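Long-range contacts in ribosome biogenesis GTPase A (PDB 3CNL), which binds GTP as a circularly permuted GTPase and is probably required for a late step in assembly of the 50S ribosomal subunit: residues R29-F35 with W67-F71; D57-T63 with G241-R247; G106-K112 with P152-K157; A166-L170 with A188-F192. All coordinates share one frame; numbering follows the deposited sequence.

Interaction 1: R29-F35 with W67-F71; sequences RDARAPF and WVEFF
P34 lays its ring on the indole of W67: CG stands 3.4 Å from the centroid of the five-membered ring and only 6° off its normal, a CH-pi contact made squarely over the face. CD of the same proline reaches the NE1 and CE2 side of the indole, while its CB turns to the edge of the F71 ring, near that ring's plane, with CE2 3.9 Å away. One proline thus meets two aromatic rings in two different ways. The next residue reverses the roles. The six-membered ring of W67 points its rim at the face of F35, CH2 lying 3.7 Å from F35 CD2, and the ring planes stand 78° apart, which makes the pair T-shaped. The first torsion of W67 (chi1 -80°) sets the indole beside its backbone N, where one face meets P34 and the far rim meets F35. F35 also brings CZ to within 3.5 Å of F70 CE2, at an oblique approach, completing an aromatic cluster of F35, W67 and F70. At the other end, the extended chain of R29 carries NH1 to 3.5 Å from F71 CZ, guanidinium and ring planes being nearly perpendicular. The same NH1 donates to P34 O at 3.0 Å, tying the strand end to the proline, and NH2 forms a salt bridge with E27. No hydrogen bond crosses between the segments. The contact seats the loop after strand 24-30 against helix 61-73; strand 48-54 adds L53, which touches A31, P34 and W67, and strand 78-80 borders the helix through V78 against F71.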
# COMPACT_ATOMS: atom_id res chain seq x y z
N ARG A 29 -5.11 1.37 0.93
CA ARG A 29 -4.26 1.54 -0.23
C ARG A 29 -3.08 2.41 0.17
O ARG A 29 -3.15 3.09 1.18
CB ARG A 29 -5.03 2.24 -1.35
CG ARG A 29 -6.34 1.53 -1.79
CD ARG A 29 -6.79 2.09 -3.12
NE ARG A 29 -8.12 1.62 -3.47
CZ ARG A 29 -8.75 1.89 -4.60
NH1 ARG A 29 -8.17 2.63 -5.54
NH2 ARG A 29 -9.96 1.39 -4.80
N ASP A 30 -2.02 2.38 -0.62
CA ASP A 30 -0.88 3.29 -0.46
C ASP A 30 -1.22 4.50 -1.34
O ASP A 30 -1.55 4.34 -2.51
CB ASP A 30 0.43 2.59 -0.90
CG ASP A 30 1.69 3.38 -0.54
OD1 ASP A 30 1.74 4.58 -0.84
OD2 ASP A 30 2.66 2.80 0.02
N ALA A 31 -1.18 5.71 -0.77
CA ALA A 31 -1.45 6.96 -1.50
C ALA A 31 -0.46 7.22 -2.63
O ALA A 31 -0.74 7.98 -3.56
CB ALA A 31 -1.44 8.15 -0.53
N ARG A 32 0.71 6.60 -2.55
CA ARG A 32 1.73 6.80 -3.61
C ARG A 32 1.40 6.03 -4.89
O ARG A 32 1.90 6.33 -6.00
CB ARG A 32 3.11 6.41 -3.09
CG ARG A 32 3.57 7.22 -1.90
CD ARG A 32 4.86 6.67 -1.26
NE ARG A 32 4.67 5.31 -0.72
CZ ARG A 32 5.66 4.51 -0.33
NH1 ARG A 32 6.93 4.93 -0.42
NH2 ARG A 32 5.42 3.28 0.15
N ALA A 33 0.55 5.02 -4.74
CA ALA A 33 0.16 4.18 -5.88
C ALA A 33 -1.27 3.69 -5.69
O ALA A 33 -1.46 2.51 -5.42
CB ALA A 33 1.14 2.96 -5.99
N PRO A 34 -2.27 4.58 -5.78
CA PRO A 34 -3.66 4.16 -5.52
C PRO A 34 -4.30 3.16 -6.46
O PRO A 34 -5.19 2.43 -6.02
CB PRO A 34 -4.45 5.49 -5.52
CG PRO A 34 -3.40 6.51 -5.23
CD PRO A 34 -2.19 6.04 -5.97
N PHE A 35 -3.90 3.13 -7.74
CA PHE A 35 -4.43 2.11 -8.64
C PHE A 35 -3.71 0.78 -8.37
O PHE A 35 -4.35 -0.25 -8.18
CB PHE A 35 -4.30 2.49 -10.12
CG PHE A 35 -5.37 3.43 -10.64
CD1 PHE A 35 -6.62 3.53 -10.02
CD2 PHE A 35 -5.14 4.18 -11.78
CE1 PHE A 35 -7.58 4.40 -10.51
CE2 PHE A 35 -6.11 5.04 -12.30
CZ PHE A 35 -7.32 5.15 -11.67
N TRP A 67 -5.44 12.62 -6.29
CA TRP A 67 -6.10 11.33 -6.11
C TRP A 67 -7.42 11.47 -5.36
O TRP A 67 -8.42 10.87 -5.75
CB TRP A 67 -5.15 10.31 -5.45
CG TRP A 67 -4.20 9.71 -6.42
CD1 TRP A 67 -2.85 9.88 -6.46
CD2 TRP A 67 -4.52 8.85 -7.53
NE1 TRP A 67 -2.30 9.18 -7.51
CE2 TRP A 67 -3.31 8.53 -8.18
CE3 TRP A 67 -5.72 8.30 -8.02
CZ2 TRP A 67 -3.26 7.71 -9.31
CZ3 TRP A 67 -5.67 7.48 -9.12
CH2 TRP A 67 -4.44 7.19 -9.77
N VAL A 68 -7.43 12.27 -4.29
CA VAL A 68 -8.68 12.51 -3.55
C VAL A 68 -9.76 13.02 -4.50
O VAL A 68 -10.87 12.50 -4.50
CB VAL A 68 -8.52 13.49 -2.35
CG1 VAL A 68 -9.85 13.71 -1.63
CG2 VAL A 68 -7.48 12.94 -1.36
N GLU A 69 -9.41 14.01 -5.32
CA GLU A 69 -10.35 14.64 -6.27
C GLU A 69 -10.87 13.67 -7.29
O GLU A 69 -12.06 13.65 -7.59
CB GLU A 69 -9.66 15.78 -7.00
CG GLU A 69 -9.12 16.79 -6.06
CD GLU A 69 -8.99 18.14 -6.67
OE1 GLU A 69 -9.48 18.34 -7.80
OE2 GLU A 69 -8.39 19.00 -5.99
N PHE A 70 -9.94 12.87 -7.82
CA PHE A 70 -10.28 11.80 -8.73
C PHE A 70 -11.33 10.85 -8.15
O PHE A 70 -12.29 10.51 -8.83
CB PHE A 70 -9.00 11.03 -9.13
CG PHE A 70 -9.27 9.87 -10.06
CD1 PHE A 70 -9.39 10.08 -11.43
CD2 PHE A 70 -9.39 8.57 -9.57
CE1 PHE A 70 -9.64 9.03 -12.30
CE2 PHE A 70 -9.62 7.51 -10.43
CZ PHE A 70 -9.76 7.74 -11.80
N PHE A 71 -11.13 10.39 -6.91
CA PHE A 71 -12.07 9.43 -6.31
C PHE A 71 -13.40 10.10 -5.95
O PHE A 71 -14.46 9.52 -6.19
CB PHE A 71 -11.45 8.67 -5.13
CG PHE A 71 -10.36 7.72 -5.54
CD1 PHE A 71 -10.61 6.70 -6.43
CD2 PHE A 71 -9.07 7.88 -5.06
CE1 PHE A 71 -9.60 5.83 -6.82
CE2 PHE A 71 -8.05 7.01 -5.44
CZ PHE A 71 -8.32 5.99 -6.33

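Interaction 2: D57-T63 with G241-R247; sequences DIADEKT and GRVSFER. With GNP (phosphoaminophosphonic acid-guanylate ester), chain B.
R242 spreads its guanidinium between the backbone of 57-59 and the side chain of E61. Its chain, extended from CG to NE, carries the group to D57 O and A59 O. D57 O sits over the centre of one face, 3.0 Å from R242 CZ, where no N-H points; the carboxyl end of E61 covers the opposite face. R242 NH1 donates instead to A59 O (3.3 Å), near the guanidinium plane. E61 OE2 pairs with R242 NH1 at a long 3.7 Å, through charge alone, the oxygen standing well out of the plane. S244 has OG beside its own backbone N (chi1 -67°), where it accepts from D60 N at 3.0 Å. D60 is the N-cap of helix 61-73: its OD1 receives T63 N and the ammonium of K62. T63 CG2 packs on S244 CB. V243 N donates to I58 O, and a water lies within hydrogen-bonding distance of I58 O (2.6 Å) and G241 O (2.8 Å). The carboxylate of D57 serves the bound nucleotide, reading the guanine of the GTP analogue. With chi1 at 63°, CG lies between the backbone N and the carbonyl carbon, and OD1 takes GNP N1 in a nearly straight bond (2.9 Å, 170°) while OD2 takes GNP N2. With an alanine in place of D57, GNP N1 and N2 would probably lose both carboxylate acceptors, weakening the grip on guanine. The contact joins the start of helix 61-73 to the loop after helix 224-236, which helix 182-196 backs with S195 and I196 against V243 and I191 against F245.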
# COMPACT_ATOMS: atom_id res chain seq x y z
N ASP A 57 2.20 10.69 4.59
CA ASP A 57 3.40 11.34 5.12
C ASP A 57 4.65 11.13 4.25
O ASP A 57 5.56 11.97 4.27
CB ASP A 57 3.64 10.90 6.57
CG ASP A 57 3.90 9.43 6.69
OD1 ASP A 57 3.09 8.65 6.16
OD2 ASP A 57 4.91 9.04 7.30
N ILE A 58 4.68 10.04 3.48
CA ILE A 58 5.81 9.74 2.59
C ILE A 58 5.41 9.83 1.10
O ILE A 58 6.20 9.45 0.21
CB ILE A 58 6.47 8.37 2.93
CG1 ILE A 58 5.46 7.20 2.86
CG2 ILE A 58 7.17 8.43 4.31
CD1 ILE A 58 6.06 5.85 3.15
N ALA A 59 4.22 10.37 0.85
CA ALA A 59 3.68 10.56 -0.51
C ALA A 59 3.83 12.01 -0.94
O ALA A 59 3.86 12.90 -0.10
CB ALA A 59 2.20 10.17 -0.56
N ASP A 60 3.87 12.24 -2.25
CA ASP A 60 3.82 13.60 -2.78
C ASP A 60 2.45 14.24 -2.54
O ASP A 60 1.45 13.83 -3.13
CB ASP A 60 4.14 13.62 -4.26
CG ASP A 60 4.09 15.01 -4.83
OD1 ASP A 60 3.21 15.27 -5.68
OD2 ASP A 60 4.91 15.85 -4.38
N GLU A 61 2.42 15.29 -1.71
CA GLU A 61 1.19 15.93 -1.26
C GLU A 61 0.30 16.43 -2.40
O GLU A 61 -0.92 16.25 -2.37
CB GLU A 61 1.50 17.05 -0.26
CG GLU A 61 2.13 16.53 1.02
CD GLU A 61 1.98 17.48 2.18
OE1 GLU A 61 2.56 18.57 2.13
OE2 GLU A 61 1.28 17.14 3.17
N LYS A 62 0.91 17.02 -3.42
CA LYS A 62 0.20 17.48 -4.60
C LYS A 62 -0.52 16.34 -5.34
O LYS A 62 -1.67 16.46 -5.72
CB LYS A 62 1.19 18.18 -5.52
CG LYS A 62 0.57 18.96 -6.67
CD LYS A 62 1.65 19.47 -7.62
CE LYS A 62 2.41 18.32 -8.32
NZ LYS A 62 3.30 17.47 -7.42
N THR A 63 0.18 15.22 -5.52
CA THR A 63 -0.36 14.04 -6.20
C THR A 63 -1.49 13.39 -5.35
O THR A 63 -2.49 12.96 -5.90
CB THR A 63 0.77 13.03 -6.46
OG1 THR A 63 1.88 13.70 -7.07
CG2 THR A 63 0.31 11.91 -7.38
N GLY A 241 12.96 9.78 -0.35
CA GLY A 241 12.18 10.95 -0.75
C GLY A 241 10.66 10.81 -0.62
O GLY A 241 10.12 9.71 -0.80
N ARG A 242 9.99 11.93 -0.30
CA ARG A 242 8.51 12.09 -0.40
C ARG A 242 8.13 12.06 -1.87
O ARG A 242 8.22 13.07 -2.56
CB ARG A 242 8.04 13.43 0.17
CG ARG A 242 7.22 13.41 1.46
CD ARG A 242 6.39 14.69 1.60
NE ARG A 242 6.05 14.98 3.00
CZ ARG A 242 4.85 14.83 3.54
NH1 ARG A 242 3.82 14.41 2.82
NH2 ARG A 242 4.67 15.10 4.83
N VAL A 243 7.70 10.91 -2.34
CA VAL A 243 7.63 10.63 -3.76
C VAL A 243 6.38 9.75 -3.99
O VAL A 243 6.14 8.85 -3.22
CB VAL A 243 8.95 9.91 -4.20
CG1 VAL A 243 8.73 8.98 -5.33
CG2 VAL A 243 10.02 10.95 -4.58
N SER A 244 5.58 10.06 -5.01
CA SER A 244 4.47 9.20 -5.45
C SER A 244 4.81 8.51 -6.77
O SER A 244 5.73 8.92 -7.47
CB SER A 244 3.16 9.98 -5.56
OG SER A 244 2.72 10.41 -4.29
N PHE A 245 4.05 7.47 -7.13
CA PHE A 245 4.45 6.61 -8.26
C PHE A 245 3.40 6.54 -9.35
O PHE A 245 3.66 5.93 -10.39
CB PHE A 245 4.82 5.20 -7.78
CG PHE A 245 5.72 5.17 -6.54
CD1 PHE A 245 7.00 5.72 -6.57
CD2 PHE A 245 5.29 4.55 -5.38
CE1 PHE A 245 7.81 5.70 -5.45
CE2 PHE A 245 6.10 4.51 -4.25
CZ PHE A 245 7.36 5.10 -4.28
N GLU A 246 2.23 7.13 -9.09
CA GLU A 246 1.10 7.16 -10.02
C GLU A 246 0.36 8.48 -9.84
O GLU A 246 0.26 8.97 -8.71
CB GLU A 246 0.07 6.08 -9.69
CG GLU A 246 0.57 4.71 -9.69
CD GLU A 246 -0.53 3.71 -9.68
OE1 GLU A 246 -1.21 3.59 -8.64
OE2 GLU A 246 -0.67 3.01 -10.71
N ARG A 247 -0.20 8.99 -10.94
CA ARG A 247 -1.06 10.18 -11.02
C ARG A 247 -2.37 9.81 -11.71
O ARG A 247 -2.35 9.01 -12.64
CB ARG A 247 -0.39 11.26 -11.88
CG ARG A 247 0.84 11.92 -11.32
CD ARG A 247 1.67 12.50 -12.48
NE ARG A 247 0.83 12.99 -13.59
CZ ARG A 247 1.28 13.68 -14.64
NH1 ARG A 247 2.57 13.99 -14.74
NH2 ARG A 247 0.44 14.08 -15.59
PG GNP B . 0.89 -7.07 5.63
O1G GNP B . -0.55 -7.38 5.27
O2G GNP B . 1.83 -7.25 4.46
O3G GNP B . 1.25 -7.88 6.87
N3B GNP B . 1.22 -5.61 6.15
PB GNP B . 0.23 -4.50 6.68
O1B GNP B . -0.69 -4.08 5.58
O2B GNP B . -0.42 -5.01 7.92
O3A GNP B . 1.14 -3.31 7.03
PA GNP B . 1.82 -2.92 8.38
O1A GNP B . 0.89 -2.17 9.24
O2A GNP B . 2.52 -4.06 9.00
O5' GNP B . 2.88 -1.88 7.93
C5' GNP B . 3.89 -2.17 6.95
C4' GNP B . 5.01 -1.15 7.11
O4' GNP B . 4.56 0.20 6.81
C3' GNP B . 5.62 -1.04 8.50
O3' GNP B . 7.01 -0.78 8.35
C2' GNP B . 4.92 0.18 9.07
O2' GNP B . 5.70 0.77 10.08
C1' GNP B . 4.83 1.10 7.85
N9 GNP B . 3.71 2.03 7.86
C8 GNP B . 2.40 1.73 8.15
N7 GNP B . 1.60 2.76 8.04
C5 GNP B . 2.46 3.82 7.68
C6 GNP B . 2.21 5.19 7.41
O6 GNP B . 1.12 5.80 7.46
N1 GNP B . 3.37 5.90 7.06
C2 GNP B . 4.64 5.34 6.97
N2 GNP B . 5.65 6.16 6.62
N3 GNP B . 4.89 4.06 7.20
C4 GNP B . 3.77 3.37 7.56
O HOH W 1 8.00 7.82 -0.80

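Interaction 3: G106-K112 with P152-K157; sequences GVPNTGK and PGILYK. With GNP (phosphoaminophosphonic acid-guanylate ester), chain B.
The P-loop and the strand beside it meet here: G106 N donates to G153 O (3.2 Å), and G106 O receives L155 N in a nearly straight bond (2.8 Å, 173°), a parallel bridge that extends the pairing of strands 101-106 and 147-154. Beyond it, V107 CG1 packs on L155 CD1, and P108 CG touches both I154 CG2 and Y156 CE1. This is the strand-loop-helix arrangement of P-loop GTPases, with backbone amides turned onto the phosphates: G111 N and K112 N both donate to GNP O1B, the latter at 3.0 Å and 169°, and N109 N makes a weak bond to GNP O2G. K112 leaves the helix start with CB against P152 CB (3.7 Å), then bends at chi3 and chi4, so that the ammonium folds back over the loop. There K112 NZ has three acceptors, GNP O1B, GNP O1G at 2.8 Å and V107 O at 2.9 Å. Replacing this lysine with a methionine would probably leave the beta and gamma phosphate oxygens without their shared cation and V107 O without its donor. I154, a residue of the nucleotide pocket, sets CG1 3.8 Å from GNP O1G.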
# COMPACT_ATOMS: atom_id res chain seq x y z
N GLY A 106 -6.70 -5.17 2.14
CA GLY A 106 -5.73 -4.54 1.23
C GLY A 106 -4.63 -5.49 0.79
O GLY A 106 -4.51 -6.62 1.30
N VAL A 107 -3.81 -5.04 -0.15
CA VAL A 107 -2.68 -5.89 -0.59
C VAL A 107 -1.63 -5.81 0.51
O VAL A 107 -1.77 -4.98 1.39
CB VAL A 107 -2.11 -5.43 -1.94
CG1 VAL A 107 -3.20 -5.48 -3.03
CG2 VAL A 107 -1.47 -4.01 -1.81
N PRO A 108 -0.60 -6.67 0.47
CA PRO A 108 0.41 -6.64 1.51
C PRO A 108 1.08 -5.27 1.68
O PRO A 108 1.25 -4.54 0.70
CB PRO A 108 1.44 -7.66 1.01
CG PRO A 108 0.65 -8.61 0.16
CD PRO A 108 -0.36 -7.75 -0.52
N ASN A 109 1.40 -4.94 2.93
CA ASN A 109 2.30 -3.84 3.32
C ASN A 109 1.71 -2.45 3.40
O ASN A 109 2.41 -1.50 3.77
CB ASN A 109 3.57 -3.81 2.43
CG ASN A 109 4.72 -3.11 3.09
OD1 ASN A 109 5.06 -3.45 4.21
ND2 ASN A 109 5.31 -2.10 2.43
N THR A 110 0.43 -2.31 3.09
CA THR A 110 -0.19 -0.96 2.95
C THR A 110 -0.52 -0.29 4.28
O THR A 110 -0.92 0.87 4.29
CB THR A 110 -1.48 -1.00 2.15
OG1 THR A 110 -2.40 -1.90 2.80
CG2 THR A 110 -1.21 -1.46 0.72
N GLY A 111 -0.38 -1.01 5.39
CA GLY A 111 -0.54 -0.42 6.73
C GLY A 111 -1.72 -0.93 7.56
O GLY A 111 -2.15 -0.26 8.50
N LYS A 112 -2.21 -2.13 7.24
CA LYS A 112 -3.47 -2.63 7.80
C LYS A 112 -3.38 -2.98 9.28
O LYS A 112 -4.30 -2.66 10.05
CB LYS A 112 -3.97 -3.83 6.99
CG LYS A 112 -4.15 -3.52 5.50
CD LYS A 112 -4.58 -4.75 4.67
CE LYS A 112 -3.58 -5.88 4.73
NZ LYS A 112 -2.24 -5.45 4.23
N PRO A 152 -6.88 -8.24 9.48
CA PRO A 152 -7.19 -7.76 8.14
C PRO A 152 -7.27 -8.89 7.14
O PRO A 152 -6.70 -9.96 7.36
CB PRO A 152 -6.00 -6.85 7.82
CG PRO A 152 -4.88 -7.42 8.56
CD PRO A 152 -5.46 -8.04 9.82
N GLY A 153 -8.00 -8.67 6.06
CA GLY A 153 -7.94 -9.56 4.91
C GLY A 153 -6.79 -9.10 4.03
O GLY A 153 -6.61 -7.89 3.79
N ILE A 154 -5.98 -10.04 3.56
CA ILE A 154 -4.83 -9.69 2.73
C ILE A 154 -5.14 -10.12 1.30
O ILE A 154 -5.45 -11.29 1.05
CB ILE A 154 -3.54 -10.35 3.25
CG1 ILE A 154 -3.29 -9.94 4.70
CG2 ILE A 154 -2.35 -10.00 2.35
CD1 ILE A 154 -2.26 -10.79 5.43
N LEU A 155 -5.08 -9.17 0.37
CA LEU A 155 -5.37 -9.44 -1.03
C LEU A 155 -4.11 -9.65 -1.87
O LEU A 155 -3.26 -8.77 -1.97
CB LEU A 155 -6.21 -8.30 -1.61
CG LEU A 155 -6.98 -8.48 -2.93
CD1 LEU A 155 -6.22 -7.92 -4.13
CD2 LEU A 155 -7.44 -9.93 -3.18
N TYR A 156 -4.00 -10.83 -2.47
CA TYR A 156 -2.95 -11.13 -3.43
C TYR A 156 -3.56 -11.11 -4.81
O TYR A 156 -4.43 -11.92 -5.12
CB TYR A 156 -2.31 -12.49 -3.14
CG TYR A 156 -1.89 -12.65 -1.70
CD1 TYR A 156 -0.62 -12.25 -1.27
CD2 TYR A 156 -2.76 -13.20 -0.76
CE1 TYR A 156 -0.23 -12.39 0.06
CE2 TYR A 156 -2.37 -13.35 0.57
CZ TYR A 156 -1.12 -12.94 0.97
OH TYR A 156 -0.76 -13.09 2.30
N LYS A 157 -3.14 -10.18 -5.65
CA LYS A 157 -3.78 -10.03 -6.94
C LYS A 157 -2.92 -10.43 -8.14
O LYS A 157 -1.72 -10.63 -8.00
CB LYS A 157 -4.38 -8.62 -7.10
CG LYS A 157 -3.42 -7.49 -7.35
CD LYS A 157 -4.16 -6.19 -7.06
CE LYS A 157 -3.63 -5.08 -7.91
NZ LYS A 157 -4.34 -3.81 -7.65
PG GNP B . 0.89 -7.07 5.63
O1G GNP B . -0.55 -7.38 5.27
O2G GNP B . 1.83 -7.25 4.46
O3G GNP B . 1.25 -7.88 6.87
N3B GNP B . 1.22 -5.61 6.15
PB GNP B . 0.23 -4.50 6.68
O1B GNP B . -0.69 -4.08 5.58
O2B GNP B . -0.42 -5.01 7.92
O3A GNP B . 1.14 -3.31 7.03
PA GNP B . 1.82 -2.92 8.38
O1A GNP B . 0.89 -2.17 9.24
O2A GNP B . 2.52 -4.06 9.00
O5' GNP B . 2.88 -1.88 7.93
C5' GNP B . 3.89 -2.17 6.95
C4' GNP B . 5.01 -1.15 7.11
O4' GNP B . 4.56 0.20 6.81
C3' GNP B . 5.62 -1.04 8.50
O3' GNP B . 7.01 -0.78 8.35
C2' GNP B . 4.92 0.18 9.07
O2' GNP B . 5.70 0.77 10.08
C1' GNP B . 4.83 1.10 7.85
N9 GNP B . 3.71 2.03 7.86
C8 GNP B . 2.40 1.73 8.15
N7 GNP B . 1.60 2.76 8.04
C5 GNP B . 2.46 3.82 7.68
C6 GNP B . 2.21 5.19 7.41
O6 GNP B . 1.12 5.80 7.46
N1 GNP B . 3.37 5.90 7.06
C2 GNP B . 4.64 5.34 6.97
N2 GNP B . 5.65 6.16 6.62
N3 GNP B . 4.89 4.06 7.20
C4 GNP B . 3.77 3.37 7.56

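Interaction 4: A166-L170 with A188-F192; sequences AKLLL and AFEIF
A166 starts the contact where the two helices come nearest, its CA 4.5 Å from that of A188. Its CB meets A188 N at 3.5 Å and A188 CB at 3.9 Å; with a methyl on each side, the backbones can approach this closely. One residue on, K167 contributes the aliphatic part of its extended chain: CG touches I191 CD1 at 3.9 Å, the two side chains crossing at about a right angle. L169 reaches A188 from another direction, CD2 lying 3.9 Å from the alanine CB. L170 has the broadest reach. With CG beside its own backbone N (chi1 -76°), its two methyls fork over A188 O, CD1 toward I191 CG2 (3.7 Å) and CD2 toward F192 CB (4.2 Å); CG touches A188 CB. The short helical axes pass 9.3 Å apart at -67°, a steep crossing that concentrates the contact around A188 and I191. F232 of helix 224-236 touches L169, L170 and A188, adding a third helix. Without a hydrogen bond or salt bridge between the segments, the joint depends on the fit of methyl and methylene groups; K167, the one charged residue touching across the contact, spends its NZ in a salt bridge with D163.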
# COMPACT_ATOMS: atom_id res chain seq x y z
N ALA A 166 6.09 -3.43 -10.99
CA ALA A 166 7.06 -2.40 -10.64
C ALA A 166 6.52 -1.50 -9.52
O ALA A 166 7.21 -1.23 -8.56
CB ALA A 166 7.39 -1.58 -11.87
N LYS A 167 5.26 -1.09 -9.64
CA LYS A 167 4.60 -0.22 -8.66
C LYS A 167 4.37 -0.90 -7.30
O LYS A 167 4.60 -0.31 -6.23
CB LYS A 167 3.30 0.34 -9.25
CG LYS A 167 3.55 1.51 -10.20
CD LYS A 167 2.40 1.70 -11.17
CE LYS A 167 2.63 2.99 -11.97
NZ LYS A 167 1.63 3.12 -13.07
N LEU A 168 3.93 -2.15 -7.35
CA LEU A 168 3.84 -2.97 -6.13
C LEU A 168 5.20 -3.22 -5.48
O LEU A 168 5.29 -3.32 -4.25
CB LEU A 168 3.13 -4.29 -6.40
CG LEU A 168 1.65 -4.23 -6.78
CD1 LEU A 168 1.17 -5.62 -7.18
CD2 LEU A 168 0.83 -3.70 -5.58
N LEU A 169 6.25 -3.35 -6.27
CA LEU A 169 7.61 -3.38 -5.72
C LEU A 169 7.97 -2.10 -4.97
O LEU A 169 8.55 -2.12 -3.87
CB LEU A 169 8.64 -3.64 -6.84
CG LEU A 169 10.12 -3.61 -6.48
CD1 LEU A 169 10.43 -4.75 -5.54
CD2 LEU A 169 10.95 -3.76 -7.78
N LEU A 170 7.66 -0.97 -5.59
CA LEU A 170 8.01 0.35 -5.03
C LEU A 170 7.30 0.64 -3.68
O LEU A 170 7.82 1.37 -2.85
CB LEU A 170 7.68 1.45 -6.07
CG LEU A 170 8.62 1.62 -7.26
CD1 LEU A 170 8.02 2.44 -8.42
CD2 LEU A 170 9.93 2.24 -6.84
N ALA A 188 10.54 -0.11 -12.43
CA ALA A 188 10.44 0.49 -11.09
C ALA A 188 11.44 1.62 -10.92
O ALA A 188 11.10 2.67 -10.38
CB ALA A 188 10.67 -0.57 -10.02
N PHE A 189 12.68 1.40 -11.34
CA PHE A 189 13.69 2.47 -11.26
C PHE A 189 13.28 3.67 -12.14
O PHE A 189 13.35 4.81 -11.71
CB PHE A 189 15.11 1.97 -11.62
CG PHE A 189 16.15 3.04 -11.54
CD1 PHE A 189 16.52 3.57 -10.30
CD2 PHE A 189 16.74 3.55 -12.69
CE1 PHE A 189 17.47 4.60 -10.22
CE2 PHE A 189 17.69 4.57 -12.61
CZ PHE A 189 18.06 5.09 -11.38
N GLU A 190 12.80 3.40 -13.36
CA GLU A 190 12.32 4.46 -14.26
C GLU A 190 11.23 5.32 -13.59
O GLU A 190 11.27 6.55 -13.63
CB GLU A 190 11.80 3.83 -15.56
CG GLU A 190 11.29 4.82 -16.59
CD GLU A 190 10.91 4.12 -17.89
OE1 GLU A 190 11.62 4.33 -18.90
OE2 GLU A 190 9.95 3.33 -17.91
N ILE A 191 10.26 4.66 -12.97
CA ILE A 191 9.18 5.34 -12.26
C ILE A 191 9.74 6.17 -11.13
O ILE A 191 9.40 7.36 -10.99
CB ILE A 191 8.10 4.35 -11.73
CG1 ILE A 191 7.41 3.64 -12.88
CG2 ILE A 191 7.05 5.09 -10.84
CD1 ILE A 191 6.69 2.37 -12.43
N PHE A 192 10.64 5.57 -10.34
CA PHE A 192 11.31 6.29 -9.28
C PHE A 192 12.07 7.52 -9.83
O PHE A 192 11.87 8.65 -9.36
CB PHE A 192 12.26 5.37 -8.50
CG PHE A 192 13.04 6.08 -7.45
CD1 PHE A 192 12.43 6.44 -6.25
CD2 PHE A 192 14.37 6.46 -7.68
CE1 PHE A 192 13.14 7.13 -5.29
CE2 PHE A 192 15.09 7.16 -6.71
CZ PHE A 192 14.48 7.49 -5.52

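Overall arrangement
Interactions 1 and 4 are buried and cross without hydrogen bonds, but the first relies on aromatic rings and a proline against the central sheet, the fourth on aliphatic groups between helices away from it. Interactions 2 and 3 are partly buried and polar; they lie about 20 Å apart between centres, yet both touch GNP, at the guanine and the phosphates respectively. Helix 61-73 serves interactions 1 and 2, and the sheet serves 1 and 3. The loop 241-247 links three contacts: R32 O with F245 N and W67 NE1 with E246 O join interaction 2 to interaction 1, while F245 packs on I191 and L170 of interaction 4.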